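Local coordinates for protein galactose mutarotase related enzyme (Lactobacillus acidophilus, PDB 3DCD) that is of unknown function but probably binds carbohydrate and may act as an aldose 1-epimerase-like sugar isomerase, at residues Ser166-Arg171 with Arg184-Thr189; Ile206-Gly211 with Ala234-Ile239; Asp158-Met163 with Asp190-Leu195; Ser178-Asn183 with Asp260-Asp265. One frame throughout, in Å; residues are numbered along the deposited sequence.

Interaction 1: Ser166-Arg171 with Arg184-Thr189; sequences SVTRVR and RSLAPT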
# COMPACT_ATOMS: atom_id res chain seq x y z
N SER A 166 9.20 -18.53 -4.77
CA SER A 166 8.08 -19.18 -5.44
C SER A 166 7.59 -20.30 -4.56
O SER A 166 7.99 -21.47 -4.71
CB SER A 166 8.51 -19.76 -6.80
OG SER A 166 8.76 -18.72 -7.74
N VAL A 167 6.71 -19.95 -3.62
CA VAL A 167 6.14 -20.93 -2.72
C VAL A 167 4.66 -20.67 -2.61
O VAL A 167 4.22 -19.52 -2.76
CB VAL A 167 6.78 -20.89 -1.32
CG1 VAL A 167 8.27 -21.28 -1.41
CG2 VAL A 167 6.61 -19.52 -0.65
N THR A 168 3.90 -21.74 -2.37
CA THR A 168 2.47 -21.62 -2.12
C THR A 168 2.27 -20.91 -0.78
O THR A 168 2.97 -21.19 0.20
CB THR A 168 1.81 -23.01 -2.16
OG1 THR A 168 1.87 -23.50 -3.50
CG2 THR A 168 0.36 -22.90 -1.82
N ARG A 169 1.33 -19.96 -0.75
CA ARG A 169 1.08 -19.14 0.41
C ARG A 169 -0.39 -19.15 0.78
O ARG A 169 -1.26 -19.38 -0.08
CB ARG A 169 1.51 -17.68 0.14
CG ARG A 169 3.03 -17.44 0.08
CD ARG A 169 3.29 -16.04 -0.50
NE ARG A 169 4.71 -15.67 -0.57
CZ ARG A 169 5.52 -15.93 -1.59
NH1 ARG A 169 5.10 -16.62 -2.66
NH2 ARG A 169 6.79 -15.51 -1.55
N VAL A 170 -0.70 -18.87 2.04
CA VAL A 170 -2.09 -18.89 2.49
C VAL A 170 -2.77 -17.61 2.00
O VAL A 170 -2.25 -16.51 2.22
CB VAL A 170 -2.18 -18.97 4.03
CG1 VAL A 170 -3.64 -18.93 4.48
CG2 VAL A 170 -1.50 -20.25 4.53
N ARG A 171 -3.90 -17.77 1.32
CA ARG A 171 -4.75 -16.62 0.96
C ARG A 171 -5.83 -16.46 2.01
O ARG A 171 -6.44 -17.45 2.44
CB ARG A 171 -5.44 -16.84 -0.39
CG ARG A 171 -6.31 -15.65 -0.84
CD ARG A 171 -7.24 -16.04 -1.98
NE ARG A 171 -8.36 -15.09 -2.10
CZ ARG A 171 -9.23 -15.12 -3.10
NH1 ARG A 171 -9.11 -16.04 -4.05
NH2 ARG A 171 -10.21 -14.23 -3.15
N ARG A 184 -9.45 -19.50 4.84
CA ARG A 184 -8.03 -19.39 4.48
C ARG A 184 -7.62 -20.70 3.81
O ARG A 184 -8.07 -21.78 4.23
CB ARG A 184 -7.17 -19.18 5.71
CG ARG A 184 -7.11 -17.74 6.19
CD ARG A 184 -6.54 -17.66 7.59
NE ARG A 184 -5.11 -18.00 7.67
CZ ARG A 184 -4.61 -19.08 8.29
NH1 ARG A 184 -5.41 -19.95 8.90
NH2 ARG A 184 -3.30 -19.27 8.30
N SER A 185 -6.82 -20.61 2.76
CA SER A 185 -6.40 -21.80 2.02
C SER A 185 -5.07 -21.54 1.36
O SER A 185 -4.76 -20.38 1.07
CB SER A 185 -7.45 -22.18 0.97
OG SER A 185 -7.51 -21.21 -0.07
N LEU A 186 -4.28 -22.59 1.11
CA LEU A 186 -3.02 -22.44 0.37
C LEU A 186 -3.31 -22.11 -1.08
O LEU A 186 -4.12 -22.80 -1.74
CB LEU A 186 -2.15 -23.71 0.47
CG LEU A 186 -1.32 -23.86 1.76
CD1 LEU A 186 -0.73 -25.26 1.89
CD2 LEU A 186 -0.19 -22.84 1.86
N ALA A 187 -2.65 -21.08 -1.59
CA ALA A 187 -2.91 -20.57 -2.94
C ALA A 187 -1.71 -20.79 -3.88
O ALA A 187 -0.58 -20.83 -3.40
CB ALA A 187 -3.27 -19.08 -2.89
N PRO A 188 -1.96 -20.89 -5.20
CA PRO A 188 -0.87 -21.24 -6.14
C PRO A 188 0.07 -20.07 -6.46
O PRO A 188 0.27 -19.72 -7.64
CB PRO A 188 -1.62 -21.73 -7.38
CG PRO A 188 -2.95 -20.98 -7.35
CD PRO A 188 -3.26 -20.72 -5.89
N THR A 189 0.69 -19.51 -5.41
CA THR A 189 1.59 -18.38 -5.55
C THR A 189 3.01 -18.86 -5.82
O THR A 189 3.97 -18.08 -5.75
CB THR A 189 1.57 -17.47 -4.32
OG1 THR A 189 1.82 -18.23 -3.14
CG2 THR A 189 0.23 -16.77 -4.19

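Interaction 2: Ile206-Gly211 with Ala234-Ile239; sequences IYELRG and APFVGI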
# COMPACT_ATOMS: atom_id res chain seq x y z
N ILE A 206 -5.51 -11.55 -0.70
CA ILE A 206 -4.67 -11.26 0.46
C ILE A 206 -3.82 -12.46 0.77
O ILE A 206 -4.37 -13.54 1.02
CB ILE A 206 -5.52 -10.89 1.73
CG1 ILE A 206 -6.41 -9.67 1.45
CG2 ILE A 206 -4.60 -10.65 2.94
CD1 ILE A 206 -7.43 -9.35 2.56
N TYR A 207 -2.50 -12.27 0.75
CA TYR A 207 -1.56 -13.37 0.99
C TYR A 207 -0.75 -13.16 2.26
O TYR A 207 -0.26 -12.06 2.53
CB TYR A 207 -0.63 -13.59 -0.22
CG TYR A 207 -1.40 -13.88 -1.50
CD1 TYR A 207 -2.02 -15.11 -1.71
CD2 TYR A 207 -1.55 -12.88 -2.48
CE1 TYR A 207 -2.74 -15.35 -2.88
CE2 TYR A 207 -2.27 -13.12 -3.64
CZ TYR A 207 -2.84 -14.36 -3.84
OH TYR A 207 -3.55 -14.59 -5.00
N GLU A 208 -0.67 -14.22 3.06
CA GLU A 208 0.15 -14.25 4.25
C GLU A 208 1.59 -14.41 3.80
O GLU A 208 1.91 -15.34 3.07
CB GLU A 208 -0.28 -15.43 5.14
CG GLU A 208 -1.66 -15.21 5.80
CD GLU A 208 -2.07 -16.32 6.76
OE1 GLU A 208 -1.34 -17.35 6.85
OE2 GLU A 208 -3.12 -16.16 7.41
N LEU A 209 2.44 -13.47 4.23
CA LEU A 209 3.86 -13.48 3.89
C LEU A 209 4.71 -13.92 5.08
O LEU A 209 4.31 -13.75 6.23
CB LEU A 209 4.30 -12.09 3.45
CG LEU A 209 3.60 -11.55 2.19
CD1 LEU A 209 4.10 -10.16 1.84
CD2 LEU A 209 3.84 -12.49 1.02
N ARG A 210 5.86 -14.51 4.77
CA ARG A 210 6.80 -14.98 5.77
C ARG A 210 8.20 -14.50 5.36
O ARG A 210 8.49 -14.43 4.15
CB ARG A 210 6.75 -16.51 5.81
CG ARG A 210 5.39 -17.09 6.22
CD ARG A 210 5.39 -18.63 6.15
NE ARG A 210 6.45 -19.19 7.01
CZ ARG A 210 6.38 -19.29 8.33
NH1 ARG A 210 5.29 -18.91 8.98
NH2 ARG A 210 7.42 -19.79 8.99
N GLY A 211 9.05 -14.21 6.35
CA GLY A 211 10.43 -13.78 6.11
C GLY A 211 10.51 -12.36 5.54
O GLY A 211 9.51 -11.63 5.53
N ALA A 234 6.85 -7.15 5.62
CA ALA A 234 5.38 -7.09 5.70
C ALA A 234 4.83 -8.49 5.95
O ALA A 234 5.24 -9.43 5.25
CB ALA A 234 4.77 -6.50 4.42
N PRO A 235 3.94 -8.66 6.94
CA PRO A 235 3.33 -9.98 7.14
C PRO A 235 2.23 -10.31 6.13
O PRO A 235 1.79 -11.46 6.07
CB PRO A 235 2.75 -9.88 8.54
CG PRO A 235 2.44 -8.43 8.72
CD PRO A 235 3.48 -7.68 7.94
N PHE A 236 1.78 -9.32 5.35
CA PHE A 236 0.71 -9.53 4.36
C PHE A 236 0.98 -8.67 3.13
O PHE A 236 1.61 -7.61 3.21
CB PHE A 236 -0.69 -9.10 4.87
CG PHE A 236 -1.08 -9.62 6.24
CD1 PHE A 236 -1.51 -10.94 6.41
CD2 PHE A 236 -1.04 -8.78 7.34
CE1 PHE A 236 -1.87 -11.41 7.68
CE2 PHE A 236 -1.40 -9.23 8.60
CZ PHE A 236 -1.82 -10.56 8.77
N VAL A 237 0.44 -9.12 2.00
CA VAL A 237 0.33 -8.23 0.83
C VAL A 237 -1.07 -8.39 0.23
O VAL A 237 -1.59 -9.51 0.12
CB VAL A 237 1.46 -8.51 -0.22
CG1 VAL A 237 1.36 -9.92 -0.80
CG2 VAL A 237 1.43 -7.46 -1.37
N GLY A 238 -1.69 -7.27 -0.13
CA GLY A 238 -2.95 -7.35 -0.85
C GLY A 238 -2.75 -6.99 -2.31
O GLY A 238 -2.00 -6.07 -2.64
N ILE A 239 -3.42 -7.73 -3.19
CA ILE A 239 -3.45 -7.43 -4.63
C ILE A 239 -4.90 -7.09 -4.97
O ILE A 239 -5.80 -7.88 -4.66
CB ILE A 239 -3.00 -8.64 -5.53
CG1 ILE A 239 -1.79 -9.42 -4.96
CG2 ILE A 239 -2.75 -8.17 -6.99
CD1 ILE A 239 -0.49 -8.62 -4.81
O HOH W 1 6.88 -11.62 6.14

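Interaction 3: Asp158-Met163 with Asp190-Leu195; sequences DFYFDM and DSLIAL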
# COMPACT_ATOMS: atom_id res chain seq x y z
N ASP A 158 -2.69 -9.88 -20.66
CA ASP A 158 -1.29 -10.15 -21.01
C ASP A 158 -0.36 -9.88 -19.83
O ASP A 158 0.84 -10.15 -19.93
CB ASP A 158 -0.81 -9.29 -22.18
CG ASP A 158 -1.61 -9.52 -23.45
OD1 ASP A 158 -2.01 -10.68 -23.73
OD2 ASP A 158 -1.78 -8.53 -24.18
N PHE A 159 -0.92 -9.35 -18.73
CA PHE A 159 -0.12 -9.05 -17.55
C PHE A 159 -0.33 -10.08 -16.47
O PHE A 159 -1.34 -10.79 -16.44
CB PHE A 159 -0.45 -7.64 -17.01
CG PHE A 159 -0.06 -6.55 -17.97
CD1 PHE A 159 -0.92 -6.20 -19.02
CD2 PHE A 159 1.16 -5.90 -17.86
CE1 PHE A 159 -0.57 -5.22 -19.94
CE2 PHE A 159 1.53 -4.91 -18.79
CZ PHE A 159 0.66 -4.57 -19.82
N TYR A 160 0.63 -10.16 -15.56
CA TYR A 160 0.53 -11.12 -14.48
C TYR A 160 1.38 -10.64 -13.33
O TYR A 160 2.23 -9.75 -13.51
CB TYR A 160 1.00 -12.51 -14.96
CG TYR A 160 2.43 -12.58 -15.47
CD1 TYR A 160 2.71 -12.43 -16.83
CD2 TYR A 160 3.49 -12.83 -14.60
CE1 TYR A 160 4.05 -12.51 -17.31
CE2 TYR A 160 4.82 -12.92 -15.06
CZ TYR A 160 5.09 -12.75 -16.41
OH TYR A 160 6.40 -12.84 -16.84
N PHE A 161 1.15 -11.22 -12.16
CA PHE A 161 2.08 -11.05 -11.04
C PHE A 161 2.69 -12.38 -10.64
O PHE A 161 2.11 -13.46 -10.84
CB PHE A 161 1.46 -10.29 -9.85
CG PHE A 161 0.36 -11.02 -9.11
CD1 PHE A 161 0.64 -11.76 -7.97
CD2 PHE A 161 -0.96 -10.96 -9.56
CE1 PHE A 161 -0.36 -12.42 -7.28
CE2 PHE A 161 -1.98 -11.63 -8.89
CZ PHE A 161 -1.67 -12.36 -7.74
N ASP A 162 3.91 -12.28 -10.15
CA ASP A 162 4.71 -13.41 -9.80
C ASP A 162 5.39 -13.11 -8.47
O ASP A 162 6.01 -12.07 -8.31
CB ASP A 162 5.77 -13.65 -10.88
CG ASP A 162 6.28 -15.06 -10.89
OD1 ASP A 162 5.66 -15.94 -10.25
OD2 ASP A 162 7.31 -15.30 -11.54
N MSE A 163 5.26 -14.02 -7.52
CA MSE A 163 5.83 -13.77 -6.21
C MSE A 163 7.09 -14.60 -5.99
O MSE A 163 7.15 -15.78 -6.35
CB MSE A 163 4.78 -14.05 -5.14
CG MSE A 163 3.50 -13.29 -5.40
SE MSE A 163 2.22 -13.54 -3.96
CE MSE A 163 3.32 -12.87 -2.55
N ASP A 190 3.16 -20.15 -6.13
CA ASP A 190 4.48 -20.66 -6.52
C ASP A 190 4.71 -20.56 -8.02
O ASP A 190 5.72 -21.04 -8.53
CB ASP A 190 4.70 -22.09 -6.02
CG ASP A 190 3.68 -23.07 -6.53
OD1 ASP A 190 2.56 -22.66 -6.91
OD2 ASP A 190 3.99 -24.28 -6.52
N SER A 191 3.75 -19.95 -8.72
CA SER A 191 3.94 -19.56 -10.12
C SER A 191 3.07 -18.35 -10.43
O SER A 191 2.33 -17.89 -9.57
CB SER A 191 3.67 -20.73 -11.08
OG SER A 191 2.29 -21.08 -11.13
N LEU A 192 3.18 -17.82 -11.65
CA LEU A 192 2.51 -16.56 -12.00
C LEU A 192 0.99 -16.67 -11.91
O LEU A 192 0.40 -17.75 -12.10
CB LEU A 192 2.93 -16.08 -13.40
CG LEU A 192 2.38 -16.83 -14.63
CD1 LEU A 192 1.02 -16.26 -15.10
CD2 LEU A 192 3.39 -16.75 -15.74
N ILE A 193 0.36 -15.54 -11.62
CA ILE A 193 -1.11 -15.44 -11.67
C ILE A 193 -1.46 -14.31 -12.64
O ILE A 193 -1.04 -13.18 -12.42
CB ILE A 193 -1.67 -15.15 -10.26
CG1 ILE A 193 -1.42 -16.36 -9.33
CG2 ILE A 193 -3.16 -14.79 -10.32
CD1 ILE A 193 -1.60 -16.05 -7.85
N ALA A 194 -2.20 -14.61 -13.70
CA ALA A 194 -2.54 -13.59 -14.72
C ALA A 194 -3.64 -12.65 -14.23
O ALA A 194 -4.51 -13.04 -13.44
CB ALA A 194 -2.95 -14.24 -16.02
N LEU A 195 -3.58 -11.40 -14.67
CA LEU A 195 -4.60 -10.43 -14.31
C LEU A 195 -5.79 -10.54 -15.25
O LEU A 195 -5.66 -11.03 -16.38
CB LEU A 195 -4.04 -8.99 -14.32
CG LEU A 195 -2.85 -8.70 -13.38
CD1 LEU A 195 -2.45 -7.23 -13.52
CD2 LEU A 195 -3.24 -9.01 -11.93
O HOH W 2 3.05 -15.90 -7.69

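Interaction 4: Ser178-Asn183 with Asp260-Asp265; sequences SLDWNN and DRDDAD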
# COMPACT_ATOMS: atom_id res chain seq x y z
N SER A 178 -14.67 -7.98 5.57
CA SER A 178 -14.03 -8.61 6.71
C SER A 178 -13.30 -9.87 6.26
O SER A 178 -13.63 -10.44 5.22
CB SER A 178 -15.04 -8.97 7.78
OG SER A 178 -15.54 -7.78 8.39
N LEU A 179 -12.31 -10.29 7.05
CA LEU A 179 -11.60 -11.56 6.75
C LEU A 179 -12.50 -12.79 6.98
O LEU A 179 -12.97 -13.04 8.10
CB LEU A 179 -10.28 -11.69 7.54
CG LEU A 179 -9.30 -10.50 7.61
CD1 LEU A 179 -8.03 -10.90 8.37
CD2 LEU A 179 -8.93 -9.99 6.21
N ASP A 180 -12.72 -13.54 5.91
CA ASP A 180 -13.46 -14.79 5.93
C ASP A 180 -12.49 -15.87 6.47
O ASP A 180 -12.03 -16.77 5.74
CB ASP A 180 -13.98 -15.08 4.52
CG ASP A 180 -14.87 -16.30 4.45
OD1 ASP A 180 -15.40 -16.75 5.48
OD2 ASP A 180 -15.03 -16.81 3.32
N TRP A 181 -12.19 -15.75 7.76
CA TRP A 181 -11.07 -16.45 8.36
C TRP A 181 -11.07 -17.95 8.10
O TRP A 181 -10.03 -18.53 7.75
CB TRP A 181 -10.98 -16.17 9.86
CG TRP A 181 -9.67 -16.66 10.40
CD1 TRP A 181 -9.45 -17.84 11.04
CD2 TRP A 181 -8.40 -16.02 10.26
NE1 TRP A 181 -8.10 -17.97 11.32
CE2 TRP A 181 -7.44 -16.85 10.87
CE3 TRP A 181 -7.98 -14.80 9.70
CZ2 TRP A 181 -6.09 -16.52 10.94
CZ3 TRP A 181 -6.63 -14.47 9.77
CH2 TRP A 181 -5.70 -15.33 10.37
N ASN A 182 -12.23 -18.59 8.24
CA ASN A 182 -12.26 -20.05 8.15
C ASN A 182 -12.07 -20.62 6.76
O ASN A 182 -11.94 -21.83 6.58
CB ASN A 182 -13.52 -20.62 8.81
CG ASN A 182 -13.42 -20.64 10.34
OD1 ASN A 182 -14.45 -20.58 11.03
ND2 ASN A 182 -12.20 -20.72 10.87
N ASN A 183 -12.05 -19.72 5.78
CA ASN A 183 -11.77 -20.09 4.40
C ASN A 183 -10.36 -19.77 3.91
O ASN A 183 -10.10 -19.77 2.71
CB ASN A 183 -12.85 -19.53 3.47
CG ASN A 183 -14.14 -20.32 3.57
OD1 ASN A 183 -14.10 -21.54 3.78
ND2 ASN A 183 -15.28 -19.65 3.44
N ASP A 260 -10.54 -6.11 9.91
CA ASP A 260 -11.21 -6.94 10.92
C ASP A 260 -11.50 -8.34 10.37
O ASP A 260 -11.87 -8.50 9.21
CB ASP A 260 -12.55 -6.31 11.36
CG ASP A 260 -12.43 -5.44 12.62
OD1 ASP A 260 -11.32 -5.29 13.20
OD2 ASP A 260 -13.48 -4.91 13.05
N ARG A 261 -11.32 -9.35 11.22
CA ARG A 261 -11.85 -10.68 10.96
C ARG A 261 -13.35 -10.68 11.09
O ARG A 261 -13.92 -9.85 11.83
CB ARG A 261 -11.28 -11.66 11.98
CG ARG A 261 -9.82 -11.95 11.68
CD ARG A 261 -9.12 -12.57 12.85
NE ARG A 261 -9.68 -13.86 13.22
CZ ARG A 261 -8.95 -14.85 13.75
NH1 ARG A 261 -7.65 -14.68 13.95
NH2 ARG A 261 -9.53 -16.00 14.06
N ASP A 262 -14.00 -11.62 10.41
CA ASP A 262 -15.44 -11.74 10.49
C ASP A 262 -15.93 -11.86 11.94
O ASP A 262 -17.00 -11.35 12.28
CB ASP A 262 -16.00 -12.87 9.60
CG ASP A 262 -15.31 -14.23 9.81
OD1 ASP A 262 -14.37 -14.38 10.64
OD2 ASP A 262 -15.73 -15.19 9.11
N ASP A 263 -15.11 -12.48 12.79
CA ASP A 263 -15.46 -12.67 14.21
C ASP A 263 -14.79 -11.70 15.21
O ASP A 263 -14.72 -11.99 16.40
CB ASP A 263 -15.18 -14.12 14.61
CG ASP A 263 -13.74 -14.53 14.39
OD1 ASP A 263 -12.87 -13.66 14.16
OD2 ASP A 263 -13.45 -15.74 14.44
N ALA A 264 -14.26 -10.57 14.74
CA ALA A 264 -13.61 -9.63 15.66
C ALA A 264 -14.59 -9.14 16.73
O ALA A 264 -15.77 -8.90 16.42
CB ALA A 264 -13.05 -8.44 14.88
N ASP A 265 -14.13 -9.01 17.98
CA ASP A 265 -14.99 -8.48 19.05
C ASP A 265 -15.07 -6.95 19.08
O ASP A 265 -15.88 -6.39 19.82
CB ASP A 265 -14.65 -9.04 20.44
CG ASP A 265 -13.26 -8.65 20.95
OD1 ASP A 265 -12.55 -7.83 20.32
OD2 ASP A 265 -12.86 -9.20 22.01
O HOH W 3 -16.97 -14.40 6.90
O HOH W 4 -14.78 -17.53 8.61

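Interaction 1: Ser166-Arg171 with Arg184-Thr189
A short antiparallel ladder, in which strand 185-187 pairs with the start of strand 169-175 at the border of a three-stranded sheet, brings Val170 against Leu186 and Arg169 against Ala187. Three backbone bonds carry the pairing. Ala187 N gives the shortest, 2.7 Å to Arg169 O, while Arg171 and Ser185 form a reciprocal pair, with Arg171 N 2.8 Å from Ser185 O. Beyond the last bridge the hydroxyl of Thr189 takes over from the backbone: OG1 donates to Val167 O over 2.8 Å, meeting that carbonyl in its plane and on a lone pair. The torsion that sets OG1 between backbone N and carbonyl carbon (chi1 53°) points it at the Val167 carbonyl, so a side chain continues the lacing where the strands part. This is one border of a small antiparallel sheet in which 169-175 is the central strand, with 178-179 and 185-187 on its two sides, within a fold that has almost no helix. On the face of Val170 and Leu186, Val170 CG2 lies 3.9 Å from Leu186 CD2, and Val170 CG1 rests 3.6 Å from Arg184 NE. The bent chain of Arg184 (chi3 69°) brings its guanidinium beside this methyl, and NE makes a salt bridge with Glu208. On the other face Ala187 CB approaches Arg171 CB at 4.0 Å. The extended Arg169 runs across Thr189 at about a right angle. Its guanidinium has Val167 CG2 over one face and Thr189 O at an edge, in plane, while NH2 is hydrogen-bonded to Pro165 O.

Interaction 2: Ile206-Gly211 with Ala234-Ile239
Leu209 lies across Val237, its CD1 3.7 Å from Val237 CB and its CD2 close to the CG1 methyl of the same valine. The side chain leaves its backbone with CG anti to the carbonyl carbon (chi1 -62°), which brings the branch over the opposite segment, where CD1 also meets the carbonyl carbon of Phe236. Val237 turns CG1 between its backbone N and carbonyl carbon (chi1 64°), presenting that methyl to both leucine branches. The selenomethionine at Met163 packs on both Leu209 and Val237 in the interior. Farther along, Tyr207 offers the edge of its ring, with CE2 4.0 Å from Ile239 CG1 and that carbon near the ring plane. On the other face, Glu208 CG comes to the edge of the Phe236 ring, 4.2 Å from CE1. The backbones are joined by a reciprocal pair between Tyr207 and Val237: Tyr207 N to Val237 O is 3.0 Å and almost straight at 175°, and Val237 N returns a bond to Tyr207 O. Leu209 N bonds to Pro235 O at 2.8 Å, although the donor stands well above the carbonyl plane. Where the chains diverge, a water bridges Gly211 O and Ala234 O, donating to both and linking the two loops. Strand 205-208 thus pairs antiparallel with 236-240, which in turn borders 249-256, in one of the curved antiparallel sheets of the beta-sandwich characteristic of the galactose mutarotase-like fold.

Interaction 3: Asp158-Met163 with Asp190-Leu195
Leu192 CD2 sits over the centre of the Tyr160 ring in a CH-pi contact, 4.1 Å from the centroid, while Leu192 CB presses on the ring atom CD2 at 3.5 Å. Both residues place CG between backbone N and carbonyl carbon (chi1 59° in Tyr160), and their side chains cross at about a right angle. The tyrosine hydroxyl reaches away to Asp221. On the opposite face of the paired strands, Phe161 and Ile193 instead lie side by side: Ile193 CB stands over one face of the ring, displaced toward its rim, at 4.0 Å from the centroid. Leu195 CD2 meets the same ring in its plane, 3.8 Å from Phe161 CD2.

The hydrogen bonds follow an antiparallel pattern. Phe161 and Ile193 exchange two, with Ile193 N to Phe161 O at 2.8 Å, and Leu195 N adds a nearly straight bond (174°) to Phe159 O at 2.9 Å. Beyond the ladder a water accepts from Met163 N and donates to Ser191 O, carrying the link past the final bridge. Phe161 also packs on Tyr207 and Ile239, joining this face to the interior. The short strand 193-194 is an outermost strand of the large antiparallel sheet, added beside 159-164, as befits an edge of the beta-sandwich in a galactose mutarotase-like protein.

Interaction 4: Ser178-Asn183 with Asp260-Asp265
Two backbone hydrogen bonds join Leu179 to the loop 260-265: Leu179 N donates to Asp260 O at 2.8 Å, in the carbonyl plane, and Asp262 N donates to Leu179 O at 2.9 Å. Asp262 OD2 and Asp180 OD1 are 4.0 Å apart, two like charges that would repel each other, and two waters lie between them. Each water donates to both carboxylates, and one also accepts from Asn182 N, so the hydration probably offsets the repulsion. The other oxygen of Asp180, OD2, receives Asn183 ND2 on its syn side at 2.9 Å. Within the loop, Arg261 NE and Asp263 OD1 form a salt bridge whose hydrogen bond is weak. Arg261 starts a type I beta turn that closes at Ala264, whereas Asp180 is the centre of an inverse gamma turn; the contact therefore joins two turning segments through a single beta bridge, Leu179 with Arg261, made by the outer strand 178-179 of the small three-stranded sheet. Farther out, the guanidinium of Arg261 lies flat on the Trp181 indole in a cation-pi stack. The planes differ by 7° and Arg261 CZ is 3.7 Å from the centroid of the five-membered ring, with NH2 near CD1 and NE1, and NH1 near CE2 and CZ2 on the benzene side. A bend at chi3 (63°) folds the arginine chain back over the ring. Tyr272 makes a further cation-pi contact with Arg261 and meets the Trp181 ring edge-to-face. Leu179 CD1 packs on the aliphatic part of the arginine, 3.9 Å from Arg261 CG.

From the N terminus, strand 159-164 enters first and interaction 3 closes its loop at 190-195. Nested inside that loop is interaction 1, where 184-189 returns to 166-171. Between these segments lies 178-183, whose partner comes only at 260-265, so interaction 4 crosses both interactions 1 and 3. Interaction 2 follows interaction 3 in series and falls within the long loop of interaction 4. Spatially, interaction 2 lies against the other three: Glu208 meets Arg184 and Trp181, while Tyr207 touches Thr189, Phe161 and Ile193. Interactions 3 and 4 stay apart, their nearest atoms about 14 Å from each other. Together the contacts join the small three-stranded sheet to both larger sheets.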